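Local atomic coordinates of Beta/gamma crystallin 'Greek key' domain-containing protein (Methanosaeta thermophila PT, PDB entry 5HT7), a protein that binds transition-metal ions, iron(II) among them, and forms a trimer of beta/gamma-crystallin domains. Residues 35-40 with 63-68; 4-9 with 30-35. All coordinates share one frame; numbering follows the deposited sequence.

How the contacts relate
From the N terminus, strand 3-5 comes first, and contact 2 closes the first loop when the chain, after strands 14-16 and 20-21, brings 30-35 back against residues 4-9. Arg35 belongs to both contacts, and strand 36-39 follows directly. Contact 1 then closes a second loop, through strands 44-47, 55-56 and 58-60, when 63-68 returns to 35-40. The loops follow in series, neither nested nor crossed. Both reach one antiparallel sheet, ordered 14-16, 3-5, 36-39, 63-65: contact 1 pairs its last two strands, and contact 2 fastens the loop leading into 36-39 to strand 3-5 and the turn after it. Where they meet, Ser36 OG hydrogen-bonds Asp7 O, and Pro66 O accepts from Asn9 N.

Contact 1: 35-40 with 63-68; sequences RSMVVL and GIYPSI
Strands 36-39 and 63-65 run antiparallel, 176° between their directions, with Met37-Tyr65 and Val39-Gly63 as hydrogen-bonded pairs and Val38-Ile64 as the non-hydrogen-bonded pair between them. The Tyr65 N to Met37 O bond, 2.8 Å, comes nearly straight onto its carbonyl, whereas Gly63 N reaches Val39 O in the carbonyl plane, on a lone pair. Past the strand end, Ile68 N still bonds Arg35 O at 3.1 Å, from above the carbonyl plane, and a water donates to the same oxygen. Met37, Val39 and Tyr65 share one face. Tyr65 holds CG anti to its carbonyl carbon (chi1 -54°), which lays the ring alongside Met37 and brings CE2 to 4.0 Å from Val39 CG2; Met37 CE lies 4.2 Å from Tyr65 CD2. In this Greek key domain of the beta/gamma-crystallin family, the pairing brings the strand that follows the second half's 58-60 back to the sheet of the first, and Phe60 joins the cluster, its ring edge-to-face with that of Tyr65. The phenolic OH bonds Gly61 O. At the backbone angles of Gly63 (phi 158°) a CB would be jammed against the preceding carbonyl oxygen and crowded by Tyr65 OH. Ile68 points CG2 at Met37 CB, 4.1 Å away. On the other face Val38 CG2 meets Ile64 CG1 at 4.4 Å, and Phe18 of a second subunit packs on both residues. Ser36 CB sits 3.2 Å from Tyr65 O, while its OG bonds Asp7 O and Gln10 N.

Contact 2: 4-9 with 30-35; sequences LFADAN and FNATPR
One backbone hydrogen bond joins the segments, Arg35 N to Phe5 O at 2.8 Å, nearly straight at 162°. Pro34 CA adds a bent CA-H...O contact to the same oxygen. Apolar contacts lie beside it. Phe30 swings CG anti to its backbone N (chi1 -164°), and CZ arrives 3.9 Å from Leu4 CB, with Phe5 C at the ring edge. Leu4 CB also meets Pro34 CB, and Ala6 CB touches Ala32 CB at 3.9 Å. The alkyl part of the extended Arg35 side chain runs alongside Ala6 O, CG at 3.3 Å. The loop 30-35, which opens with an inverse gamma turn centred on Asn31, leads into strand 36-39; Arg35 and Ser36 both face Phe5, each with a backbone bond to it, a classic beta bulge between neighbouring strands of the Greek key sheet. An alanine in place of Phe30 would leave Leu4 CB without its aromatic neighbour and would probably open a gap between Leu4 and the loop. In the polar group, Arg35 NH1 donates to a water at the guanidinium edge, and that water donates to Asp7 OD1, bridging opposite charges whose nearest atoms, Arg35 NH1 and Asp7 OD1, stay 5.2 Å apart.

Contact 1: 35-40 with 63-68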
ATOM      1  N   ARG A  35       7.740  11.109  -8.021  1.00 24.66           N
ATOM      2  CA  ARG A  35       8.234  12.390  -7.541  1.00 21.72           C
ATOM      3  C   ARG A  35       8.508  12.425  -6.050  1.00 25.61           C
ATOM      4  O   ARG A  35       9.091  13.385  -5.553  1.00 28.34           O
ATOM      5  CB  ARG A  35       7.251  13.499  -7.917  1.00 27.27           C
ATOM      6  CG  ARG A  35       7.229  13.702  -9.414  1.00 26.85           C
ATOM      7  CD  ARG A  35       6.410  14.905  -9.853  1.00 27.45           C
ATOM      8  NE  ARG A  35       6.647  15.155 -11.279  1.00 29.04           N
ATOM      9  CZ  ARG A  35       6.003  16.074 -11.989  1.00 31.81           C
ATOM     10  NH1 ARG A  35       5.074  16.825 -11.407  1.00 25.76           N
ATOM     11  NH2 ARG A  35       6.289  16.237 -13.277  1.00 29.19           N
ATOM     12  N   SER A  36       8.085  11.390  -5.326  1.00 23.43           N
ATOM     13  CA  SER A  36       8.518  11.237  -3.948  1.00 21.62           C
ATOM     14  C   SER A  36       8.576   9.764  -3.578  1.00 20.20           C
ATOM     15  O   SER A  36       8.149   8.900  -4.346  1.00 19.09           O
ATOM     16  CB  SER A  36       7.606  12.003  -2.973  1.00 24.60           C
ATOM     17  OG  SER A  36       6.260  11.568  -3.043  1.00 24.31           O
ATOM     18  N   MET A  37       9.135   9.488  -2.408  1.00 20.50           N
ATOM     19  CA  MET A  37       9.412   8.118  -2.020  1.00 20.43           C
ATOM     20  C   MET A  37       9.497   7.989  -0.512  1.00 22.63           C
ATOM     21  O   MET A  37       9.962   8.908   0.181  1.00 23.08           O
ATOM     22  CB  MET A  37      10.720   7.648  -2.676  1.00 22.62           C
ATOM     23  CG  MET A  37      11.231   6.289  -2.181  1.00 24.93           C
ATOM     24  SD  MET A  37      12.686   5.765  -3.120  1.00 25.55           S
ATOM     25  CE  MET A  37      13.892   6.982  -2.610  1.00 27.94           C
ATOM     26  N   VAL A  38       9.024   6.856   0.005  1.00 22.59           N
ATOM     27  CA  VAL A  38       9.240   6.529   1.398  1.00 23.64           C
ATOM     28  C   VAL A  38      10.012   5.223   1.462  1.00 25.04           C
ATOM     29  O   VAL A  38       9.676   4.261   0.774  1.00 22.93           O
ATOM     30  CB  VAL A  38       7.917   6.396   2.181  1.00 23.43           C
ATOM     31  CG1 VAL A  38       8.198   5.886   3.597  1.00 23.34           C
ATOM     32  CG2 VAL A  38       7.188   7.736   2.223  1.00 22.63           C
ATOM     33  N   VAL A  39      11.078   5.204   2.246  1.00 23.67           N
ATOM     34  CA  VAL A  39      11.818   3.970   2.462  1.00 25.17           C
ATOM     35  C   VAL A  39      11.524   3.503   3.877  1.00 27.71           C
ATOM     36  O   VAL A  39      11.759   4.243   4.833  1.00 28.92           O
ATOM     37  CB  VAL A  39      13.333   4.160   2.260  1.00 25.18           C
ATOM     38  CG1 VAL A  39      14.073   2.900   2.680  1.00 30.83           C
ATOM     39  CG2 VAL A  39      13.632   4.503   0.794  1.00 26.99           C
ATOM     40  N   LEU A  40      10.995   2.292   4.012  1.00 26.97           N
ATOM     41  CA  LEU A  40      10.588   1.787   5.319  1.00 32.51           C
ATOM     42  C   LEU A  40      11.705   1.006   5.997  1.00 37.14           C
ATOM     43  O   LEU A  40      11.862   1.048   7.213  1.00 35.41           O
ATOM     44  CB  LEU A  40       9.343   0.910   5.183  1.00 30.16           C
ATOM     45  CG  LEU A  40       8.142   1.679   4.619  1.00 33.19           C
ATOM     46  CD1 LEU A  40       7.056   0.732   4.139  1.00 43.73           C
ATOM     47  CD2 LEU A  40       7.611   2.631   5.668  1.00 33.87           C
ATOM     48  N   GLY A  63      13.419   6.592   5.576  1.00 28.58           N
ATOM     49  CA  GLY A  63      13.096   8.002   5.632  1.00 32.34           C
ATOM     50  C   GLY A  63      11.996   8.407   4.665  1.00 31.89           C
ATOM     51  O   GLY A  63      11.485   7.588   3.905  1.00 28.01           O
ATOM     52  N   ILE A  64      11.646   9.684   4.702  1.00 28.28           N
ATOM     53  CA  ILE A  64      10.619  10.262   3.848  1.00 30.13           C
ATOM     54  C   ILE A  64      11.265  11.275   2.901  1.00 33.16           C
ATOM     55  O   ILE A  64      11.900  12.236   3.351  1.00 35.91           O
ATOM     56  CB  ILE A  64       9.511  10.945   4.690  1.00 29.33           C
ATOM     57  CG1 ILE A  64       8.833   9.923   5.613  1.00 29.93           C
ATOM     58  CG2 ILE A  64       8.481  11.600   3.801  1.00 29.27           C
ATOM     59  CD1 ILE A  64       7.780  10.531   6.543  1.00 27.85           C
ATOM     60  N   TYR A  65      11.112  11.057   1.597  1.00 28.74           N
ATOM     61  CA  TYR A  65      11.754  11.899   0.581  1.00 27.98           C
ATOM     62  C   TYR A  65      10.723  12.589  -0.311  1.00 28.23           C
ATOM     63  O   TYR A  65      10.345  12.064  -1.354  1.00 27.16           O
ATOM     64  CB  TYR A  65      12.722  11.055  -0.259  1.00 27.79           C
ATOM     65  CG  TYR A  65      13.722  10.317   0.598  1.00 32.35           C
ATOM     66  CD1 TYR A  65      14.890  10.938   1.026  1.00 32.61           C
ATOM     67  CD2 TYR A  65      13.479   9.016   1.016  1.00 29.74           C
ATOM     68  CE1 TYR A  65      15.804  10.270   1.830  1.00 34.21           C
ATOM     69  CE2 TYR A  65      14.388   8.339   1.817  1.00 34.72           C
ATOM     70  CZ  TYR A  65      15.551   8.976   2.220  1.00 34.60           C
ATOM     71  OH  TYR A  65      16.454   8.313   3.022  1.00 38.79           O
ATOM     72  N   PRO A  66      10.272  13.784   0.102  1.00 32.57           N
ATOM     73  CA  PRO A  66       9.103  14.455  -0.488  1.00 29.51           C
ATOM     74  C   PRO A  66       9.310  14.972  -1.897  1.00 29.52           C
ATOM     75  O   PRO A  66       8.327  15.293  -2.562  1.00 28.79           O
ATOM     76  CB  PRO A  66       8.859  15.633   0.462  1.00 32.20           C
ATOM     77  CG  PRO A  66       9.580  15.281   1.714  1.00 33.96           C
ATOM     78  CD  PRO A  66      10.786  14.528   1.261  1.00 34.56           C
ATOM     79  N   SER A  67      10.560  15.071  -2.342  1.00 30.87           N
ATOM     80  CA  SER A  67      10.836  15.562  -3.689  1.00 28.49           C
ATOM     81  C   SER A  67      12.130  14.979  -4.238  1.00 35.52           C
ATOM     82  O   SER A  67      13.193  15.586  -4.108  1.00 38.06           O
ATOM     83  CB  SER A  67      10.910  17.092  -3.693  1.00 36.95           C
ATOM     84  OG  SER A  67      11.106  17.580  -5.011  1.00 40.69           O
ATOM     85  N   ILE A  68      12.057  13.810  -4.863  1.00 33.00           N
ATOM     86  CA  ILE A  68      13.297  13.128  -5.214  1.00 33.34           C
ATOM     87  C   ILE A  68      13.992  13.807  -6.401  1.00 35.84           C
ATOM     88  O   ILE A  68      15.147  13.520  -6.686  1.00 38.51           O
ATOM     89  CB  ILE A  68      13.069  11.630  -5.506  1.00 31.68           C
ATOM     90  CG1 ILE A  68      12.033  11.420  -6.605  1.00 30.80           C
ATOM     91  CG2 ILE A  68      12.632  10.914  -4.235  1.00 27.46           C
ATOM     92  CD1 ILE A  68      11.793   9.929  -6.910  1.00 32.32           C
TER
HETATM   93  O   HOH W   1      10.347  15.174  -7.285  1.00 33.62           O

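Contact 2: 4-9 with 30-35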
ATOM      1  N   LEU A   4       6.814   4.293  -3.779  1.00 19.89           N
ATOM      2  CA  LEU A   4       6.971   5.387  -4.740  1.00 18.64           C
ATOM      3  C   LEU A   4       5.652   6.098  -4.892  1.00 20.04           C
ATOM      4  O   LEU A   4       4.608   5.464  -4.834  1.00 18.53           O
ATOM      5  CB  LEU A   4       7.416   4.886  -6.113  1.00 18.41           C
ATOM      6  CG  LEU A   4       8.739   4.124  -6.184  1.00 21.19           C
ATOM      7  CD1 LEU A   4       8.991   3.690  -7.623  1.00 21.34           C
ATOM      8  CD2 LEU A   4       9.869   4.998  -5.650  1.00 20.06           C
ATOM      9  N   PHE A   5       5.711   7.406  -5.126  1.00 21.81           N
ATOM     10  CA  PHE A   5       4.513   8.219  -5.265  1.00 19.21           C
ATOM     11  C   PHE A   5       4.612   9.080  -6.516  1.00 22.87           C
ATOM     12  O   PHE A   5       5.667   9.653  -6.796  1.00 22.15           O
ATOM     13  CB  PHE A   5       4.312   9.124  -4.037  1.00 21.01           C
ATOM     14  CG  PHE A   5       4.053   8.379  -2.757  1.00 23.18           C
ATOM     15  CD1 PHE A   5       2.761   8.112  -2.351  1.00 24.51           C
ATOM     16  CD2 PHE A   5       5.100   7.941  -1.968  1.00 23.02           C
ATOM     17  CE1 PHE A   5       2.512   7.410  -1.182  1.00 22.97           C
ATOM     18  CE2 PHE A   5       4.863   7.246  -0.792  1.00 25.10           C
ATOM     19  CZ  PHE A   5       3.559   6.977  -0.403  1.00 20.41           C
ATOM     20  N   ALA A   6       3.514   9.186  -7.250  1.00 20.82           N
ATOM     21  CA  ALA A   6       3.480  10.003  -8.465  1.00 26.35           C
ATOM     22  C   ALA A   6       3.693  11.494  -8.196  1.00 25.45           C
ATOM     23  O   ALA A   6       4.301  12.190  -9.002  1.00 27.55           O
ATOM     24  CB  ALA A   6       2.174   9.795  -9.193  1.00 24.26           C
ATOM     25  N   ASP A   7       3.183  12.001  -7.079  1.00 25.21           N
ATOM     26  CA  ASP A   7       3.343  13.416  -6.780  1.00 25.62           C
ATOM     27  C   ASP A   7       4.305  13.638  -5.630  1.00 25.41           C
ATOM     28  O   ASP A   7       4.600  12.723  -4.864  1.00 25.05           O
ATOM     29  CB  ASP A   7       1.987  14.060  -6.459  1.00 27.24           C
ATOM     30  CG  ASP A   7       1.020  13.988  -7.625  1.00 32.32           C
ATOM     31  OD1 ASP A   7       1.468  14.103  -8.789  1.00 32.01           O
ATOM     32  OD2 ASP A   7      -0.187  13.804  -7.378  1.00 32.40           O
ATOM     33  N   ALA A   8       4.785  14.870  -5.504  1.00 27.52           N
ATOM     34  CA  ALA A   8       5.623  15.240  -4.379  1.00 26.68           C
ATOM     35  C   ALA A   8       4.861  15.091  -3.064  1.00 27.11           C
ATOM     36  O   ALA A   8       3.628  15.090  -3.050  1.00 28.25           O
ATOM     37  CB  ALA A   8       6.135  16.674  -4.543  1.00 32.01           C
ATOM     38  N   ASN A   9       5.601  14.943  -1.971  1.00 24.66           N
ATOM     39  CA  ASN A   9       5.033  14.906  -0.630  1.00 27.17           C
ATOM     40  C   ASN A   9       4.077  13.735  -0.411  1.00 27.37           C
ATOM     41  O   ASN A   9       3.076  13.862   0.313  1.00 26.45           O
ATOM     42  CB  ASN A   9       4.325  16.233  -0.306  1.00 29.06           C
ATOM     43  CG  ASN A   9       5.297  17.389  -0.204  1.00 34.46           C
ATOM     44  OD1 ASN A   9       6.197  17.385   0.643  1.00 35.06           O
ATOM     45  ND2 ASN A   9       5.120  18.393  -1.057  1.00 39.44           N
ATOM     46  N   PHE A  30       1.098   2.209 -12.838  1.00 33.26           N
ATOM     47  CA  PHE A  30       1.899   3.309 -12.318  1.00 32.04           C
ATOM     48  C   PHE A  30       2.415   4.129 -13.500  1.00 37.85           C
ATOM     49  O   PHE A  30       3.618   4.231 -13.724  1.00 33.01           O
ATOM     50  CB  PHE A  30       3.053   2.784 -11.458  1.00 29.66           C
ATOM     51  CG  PHE A  30       3.696   3.836 -10.592  1.00 29.70           C
ATOM     52  CD1 PHE A  30       2.968   4.475  -9.604  1.00 24.89           C
ATOM     53  CD2 PHE A  30       5.035   4.168 -10.754  1.00 26.82           C
ATOM     54  CE1 PHE A  30       3.545   5.440  -8.801  1.00 25.90           C
ATOM     55  CE2 PHE A  30       5.625   5.136  -9.955  1.00 32.51           C
ATOM     56  CZ  PHE A  30       4.871   5.775  -8.967  1.00 29.97           C
ATOM     57  N   ASN A  31       1.482   4.686 -14.265  1.00 41.68           N
ATOM     58  CA  ASN A  31       1.820   5.449 -15.459  1.00 41.10           C
ATOM     59  C   ASN A  31       2.242   6.870 -15.092  1.00 42.78           C
ATOM     60  O   ASN A  31       1.534   7.834 -15.398  1.00 39.97           O
ATOM     61  CB  ASN A  31       0.632   5.493 -16.423  1.00 47.90           C
ATOM     62  CG  ASN A  31       1.012   6.017 -17.803  1.00 50.07           C
ATOM     63  OD1 ASN A  31       2.094   6.571 -17.999  1.00 49.07           O
ATOM     64  ND2 ASN A  31       0.101   5.869 -18.760  1.00 54.09           N
ATOM     65  N   ALA A  32       3.393   6.989 -14.435  1.00 35.85           N
ATOM     66  CA  ALA A  32       3.908   8.285 -14.010  1.00 38.38           C
ATOM     67  C   ALA A  32       5.348   8.158 -13.556  1.00 38.07           C
ATOM     68  O   ALA A  32       5.774   7.110 -13.073  1.00 35.45           O
ATOM     69  CB  ALA A  32       3.062   8.859 -12.888  1.00 39.36           C
ATOM     70  N   THR A  33       6.104   9.232 -13.716  1.00 34.36           N
ATOM     71  CA  THR A  33       7.423   9.296 -13.128  1.00 38.37           C
ATOM     72  C   THR A  33       7.241   9.559 -11.651  1.00 32.44           C
ATOM     73  O   THR A  33       6.409  10.377 -11.257  1.00 35.80           O
ATOM     74  CB  THR A  33       8.278  10.392 -13.768  1.00 42.33           C
ATOM     75  OG1 THR A  33       7.622  11.655 -13.592  1.00 43.21           O
ATOM     76  CG2 THR A  33       8.441  10.120 -15.243  1.00 38.53           C
ATOM     77  N   PRO A  34       7.984   8.840 -10.814  1.00 26.73           N
ATOM     78  CA  PRO A  34       7.813   9.072  -9.376  1.00 28.03           C
ATOM     79  C   PRO A  34       8.404  10.414  -8.945  1.00 28.73           C
ATOM     80  O   PRO A  34       9.445  10.816  -9.465  1.00 27.87           O
ATOM     81  CB  PRO A  34       8.566   7.890  -8.742  1.00 28.01           C
ATOM     82  CG  PRO A  34       9.579   7.516  -9.753  1.00 29.27           C
ATOM     83  CD  PRO A  34       8.938   7.755 -11.094  1.00 28.65           C
ATOM     84  N   ARG A  35       7.740  11.109  -8.021  1.00 24.66           N
ATOM     85  CA  ARG A  35       8.234  12.390  -7.541  1.00 21.72           C
ATOM     86  C   ARG A  35       8.508  12.425  -6.050  1.00 25.61           C
ATOM     87  O   ARG A  35       9.091  13.385  -5.553  1.00 28.34           O
ATOM     88  CB  ARG A  35       7.251  13.499  -7.917  1.00 27.27           C
ATOM     89  CG  ARG A  35       7.229  13.702  -9.414  1.00 26.85           C
ATOM     90  CD  ARG A  35       6.410  14.905  -9.853  1.00 27.45           C
ATOM     91  NE  ARG A  35       6.647  15.155 -11.279  1.00 29.04           N
ATOM     92  CZ  ARG A  35       6.003  16.074 -11.989  1.00 31.81           C
ATOM     93  NH1 ARG A  35       5.074  16.825 -11.407  1.00 25.76           N
ATOM     94  NH2 ARG A  35       6.289  16.237 -13.277  1.00 29.19           N
TER
HETATM   95  O   HOH W   2       3.684  16.528  -8.658  1.00 36.64           O